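Local coordinates for uncharacterized protein (Bacteroides ovatus, PDB 4IPB), which is of unknown function but belongs to a putative beta-lactamase-inhibitor-like, PepSY-like family, built on a long antiparallel beta-sheet with short helices, at residues Q9-F12 with K13-P17; T68-N71 with A72-G76. All blocks are in the same frame, centred on the assembly; numbering follows the deposited sequence.

In the fold
Contacts 1 and 2 are each local, along one short helix (6-15 and 67-75) and the residues just after it, on opposite sides of the chain's centre; their own centres are about 35 Å apart and their nearest atoms about 19 Å. Contact 1 is a surface contact, with F12 its one buried residue, yet its aromatic side faces the first strands of the antiparallel sheet. Contact 2 is partly buried, with V69 and F73 turned to the later strands 97-104 and 107-115. An aromatic residue meets the side chain four places on in both: phenylalanine-tyrosine in contact 1, tyrosine-valine in contact 2. A lysine-to-carbonyl hydrogen bond and a water bridge occupy the outer side of the first helix; a serine hydroxyl lies close to main-chain carbonyls in the last turns of the second.

Contact 1: residues Q9-F12 with K13-P17; sequences QSTF and KKMYP
The ring of F12 carries the CB of Y16 over one face, a CH-pi contact with CB 4.3 Å from the F12 ring centroid and 26° off the ring normal. The two rings themselves meet obliquely, their planes inclined at 34°, and F12 CE1 comes within 3.8 Å of Y16 CD2. With CG anti to the backbone N (chi1 176°), the F12 ring swings toward the following turn, where it meets Y16. F35 packs edge-to-face with both F12 and Y16, and W24 does so with F12, making an aromatic cluster between helix and sheet. The hydroxyl of Y16 is hydrogen-bonded to a bound glycerol, probably from the crystallisation liquor.

On the outer side, Q9 and K13 run alongside each other, the amide NE2 of Q9 lying 4.0 Å from K13 CB. The K13 chain bends once, at chi2, and is otherwise extended, and its NZ donates a 2.9 Å hydrogen bond to P17 O, tying the lysine to the chain just beyond the helix. K14 instead folds back along S10: its CG packs on S10 O, and a water that donates to S10 O at 2.8 Å also accepts a weak bond from K14 NZ. S10 O thus receives both this water and the amide of K14. The hydroxyl of T11 is held by G50 O, while the selenomethionine M15 touches F46 and W52.

Four successive i to i+4 amide bonds, from K13 N to Q9 O through Y16 N to F12 O (2.8 Å), hold the backbone. Y16 donates the last of them although it has already left helical torsions. This is the C-terminal end of an amphipathic alpha-helix, packed by its aromatic side against an antiparallel beta-sheet.

Contact 2: residues T68-N71 with A72-G76; sequences TVYN and AFVSG
Y70 and V74, one helical turn apart, cross at a slant, and the valine rests on the tyrosine ring chiefly through one methyl, CG1. Over one face, V74 CG1 makes a CH-pi contact, 3.8 Å from the Y70 ring centroid and displaced toward the rim, with Y70 CZ nearest to it at 3.5 Å. A chi1 of -177° sets the ring of Y70 beside its own carbonyl carbon and carries it forward along the helix to meet V74, while N71 OD1 sits at the ring edge, in its plane.

F73 and V69 project from another side of the helix. F73 packs on I100, V102, L113 and Y115, and V69 on I98, fastening the helix to strands 97-104 and 107-115; L62 touches both Y70 and F73.

Along the backbone, A72, F73 and V74 donate to T68, V69 and Y70 in turn, with V74 N to Y70 O at 2.9 Å. The next bond, S75 N to N71 O, is weak and bent to 129°. Here the serine side chain turns back toward main-chain carbonyls of the preceding turn: with S75 OG set between the backbone N and the carbonyl carbon (chi1 64°), it lies 2.9 Å from N71 O and 3.2 Å from A72 O, its one proton having either carbonyl within reach. These are the last turns of a surface alpha-helix whose apolar side, V69 and F73, packs on an antiparallel beta-sheet.

Contact 1: residues Q9-F12 with K13-P17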
# COMPACT_ATOMS: atom_id res chain seq x y z
N GLN A 9 16.36 9.24 -7.36
CA GLN A 9 17.32 8.48 -6.58
C GLN A 9 17.85 9.30 -5.41
O GLN A 9 17.95 8.79 -4.29
CB GLN A 9 18.47 7.98 -7.44
CG GLN A 9 19.60 7.35 -6.64
CD GLN A 9 19.19 6.17 -5.79
OE1 GLN A 9 18.22 5.48 -6.07
NE2 GLN A 9 19.94 5.92 -4.71
N SER A 10 18.09 10.58 -5.63
CA SER A 10 18.60 11.46 -4.58
C SER A 10 17.62 11.57 -3.42
O SER A 10 17.98 11.43 -2.22
CB SER A 10 18.84 12.86 -5.16
OG SER A 10 19.33 13.74 -4.16
N THR A 11 16.36 11.77 -3.75
CA THR A 11 15.34 11.88 -2.68
C THR A 11 15.20 10.55 -1.99
O THR A 11 15.13 10.46 -0.74
CB THR A 11 13.99 12.30 -3.24
OG1 THR A 11 14.16 13.54 -3.91
CG2 THR A 11 13.03 12.46 -2.09
N PHE A 12 15.23 9.45 -2.78
CA PHE A 12 15.05 8.12 -2.20
C PHE A 12 16.16 7.81 -1.21
O PHE A 12 15.92 7.25 -0.13
CB PHE A 12 14.95 7.03 -3.28
CG PHE A 12 14.87 5.66 -2.72
CD1 PHE A 12 13.68 5.17 -2.23
CD2 PHE A 12 16.02 4.88 -2.60
CE1 PHE A 12 13.64 3.87 -1.70
CE2 PHE A 12 15.98 3.65 -2.05
CZ PHE A 12 14.76 3.14 -1.60
N LYS A 13 17.37 8.16 -1.57
CA LYS A 13 18.55 7.90 -0.73
C LYS A 13 18.46 8.69 0.58
O LYS A 13 18.94 8.22 1.62
CB LYS A 13 19.83 8.22 -1.48
CG LYS A 13 21.13 7.95 -0.71
CD LYS A 13 21.37 6.45 -0.67
CE LYS A 13 22.64 6.04 0.05
NZ LYS A 13 22.59 4.54 0.00
N LYS A 14 17.84 9.86 0.57
CA LYS A 14 17.59 10.58 1.82
C LYS A 14 16.53 9.92 2.71
O LYS A 14 16.71 9.85 3.96
CB LYS A 14 17.23 12.01 1.54
CG LYS A 14 18.40 12.77 0.92
CD LYS A 14 18.04 14.22 0.78
CE LYS A 14 19.29 14.96 0.37
NZ LYS A 14 19.39 14.88 -1.11
N MSE A 15 15.48 9.39 2.10
CA MSE A 15 14.41 8.71 2.84
C MSE A 15 14.86 7.38 3.42
O MSE A 15 14.45 7.01 4.53
CB MSE A 15 13.19 8.50 1.94
CG MSE A 15 12.54 9.79 1.59
SE MSE A 15 10.93 9.51 0.56
CE MSE A 15 9.78 8.86 1.84
N TYR A 16 15.59 6.59 2.61
CA TYR A 16 15.95 5.23 2.92
C TYR A 16 17.43 4.97 2.64
O TYR A 16 17.79 4.20 1.73
CB TYR A 16 15.07 4.27 2.11
CG TYR A 16 13.63 4.36 2.53
CD1 TYR A 16 13.19 3.76 3.68
CD2 TYR A 16 12.72 5.02 1.79
CE1 TYR A 16 11.89 3.83 4.08
CE2 TYR A 16 11.43 5.18 2.21
CZ TYR A 16 11.02 4.58 3.35
OH TYR A 16 9.71 4.69 3.81
N PRO A 17 18.31 5.61 3.44
CA PRO A 17 19.75 5.55 3.16
C PRO A 17 20.33 4.13 3.22
O PRO A 17 21.35 3.85 2.57
CB PRO A 17 20.36 6.46 4.24
CG PRO A 17 19.33 6.58 5.29
CD PRO A 17 18.03 6.58 4.53
O HOH W 1 20.74 11.83 -1.68

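Contact 2: residues T68-N71 with A72-G76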
# COMPACT_ATOMS: atom_id res chain seq x y z
N THR A 68 -7.85 0.56 16.95
CA THR A 68 -8.98 1.27 16.37
C THR A 68 -9.39 0.67 15.05
O THR A 68 -10.60 0.43 14.81
CB THR A 68 -8.68 2.78 16.25
OG1 THR A 68 -8.55 3.34 17.56
CG2 THR A 68 -9.82 3.49 15.56
N VAL A 69 -8.41 0.40 14.18
CA VAL A 69 -8.73 -0.17 12.88
C VAL A 69 -9.12 -1.64 13.01
O VAL A 69 -10.08 -2.08 12.38
CB VAL A 69 -7.60 0.02 11.87
CG1 VAL A 69 -7.97 -0.58 10.54
CG2 VAL A 69 -7.29 1.49 11.67
N TYR A 70 -8.39 -2.39 13.85
CA TYR A 70 -8.75 -3.76 14.16
C TYR A 70 -10.19 -3.93 14.63
O TYR A 70 -10.91 -4.79 14.15
CB TYR A 70 -7.82 -4.35 15.21
CG TYR A 70 -8.15 -5.79 15.49
CD1 TYR A 70 -7.68 -6.80 14.65
CD2 TYR A 70 -8.86 -6.14 16.62
CE1 TYR A 70 -7.98 -8.13 14.91
CE2 TYR A 70 -9.16 -7.49 16.91
CZ TYR A 70 -8.72 -8.47 16.06
OH TYR A 70 -9.02 -9.78 16.31
N ASN A 71 -10.58 -3.13 15.61
CA ASN A 71 -11.89 -3.23 16.21
C ASN A 71 -12.98 -2.94 15.17
O ASN A 71 -14.05 -3.56 15.20
CB ASN A 71 -12.07 -2.27 17.37
CG ASN A 71 -11.24 -2.66 18.58
OD1 ASN A 71 -10.75 -3.81 18.70
ND2 ASN A 71 -11.05 -1.71 19.48
N ALA A 72 -12.70 -1.99 14.29
CA ALA A 72 -13.62 -1.65 13.21
C ALA A 72 -13.74 -2.83 12.27
O ALA A 72 -14.84 -3.18 11.88
CB ALA A 72 -13.18 -0.40 12.48
N PHE A 73 -12.62 -3.48 11.92
CA PHE A 73 -12.67 -4.65 11.03
C PHE A 73 -13.48 -5.78 11.64
O PHE A 73 -14.35 -6.38 10.98
CB PHE A 73 -11.25 -5.12 10.65
CG PHE A 73 -11.24 -6.37 9.82
CD1 PHE A 73 -11.57 -6.31 8.48
CD2 PHE A 73 -10.97 -7.59 10.39
CE1 PHE A 73 -11.58 -7.47 7.71
CE2 PHE A 73 -10.99 -8.77 9.61
CZ PHE A 73 -11.26 -8.69 8.27
N VAL A 74 -13.22 -6.09 12.91
CA VAL A 74 -13.86 -7.26 13.49
C VAL A 74 -15.34 -6.98 13.81
O VAL A 74 -16.07 -7.93 14.05
CB VAL A 74 -13.07 -7.88 14.67
CG1 VAL A 74 -11.69 -8.33 14.23
CG2 VAL A 74 -13.01 -6.93 15.84
N SER A 75 -15.79 -5.71 13.78
CA SER A 75 -17.20 -5.40 13.98
C SER A 75 -17.95 -5.11 12.66
O SER A 75 -19.17 -4.90 12.66
CB SER A 75 -17.38 -4.23 14.94
OG SER A 75 -16.83 -3.04 14.39
N GLY A 76 -17.26 -5.24 11.54
CA GLY A 76 -17.83 -4.94 10.22
C GLY A 76 -18.22 -6.21 9.46
O GLY A 76 -18.09 -7.31 9.94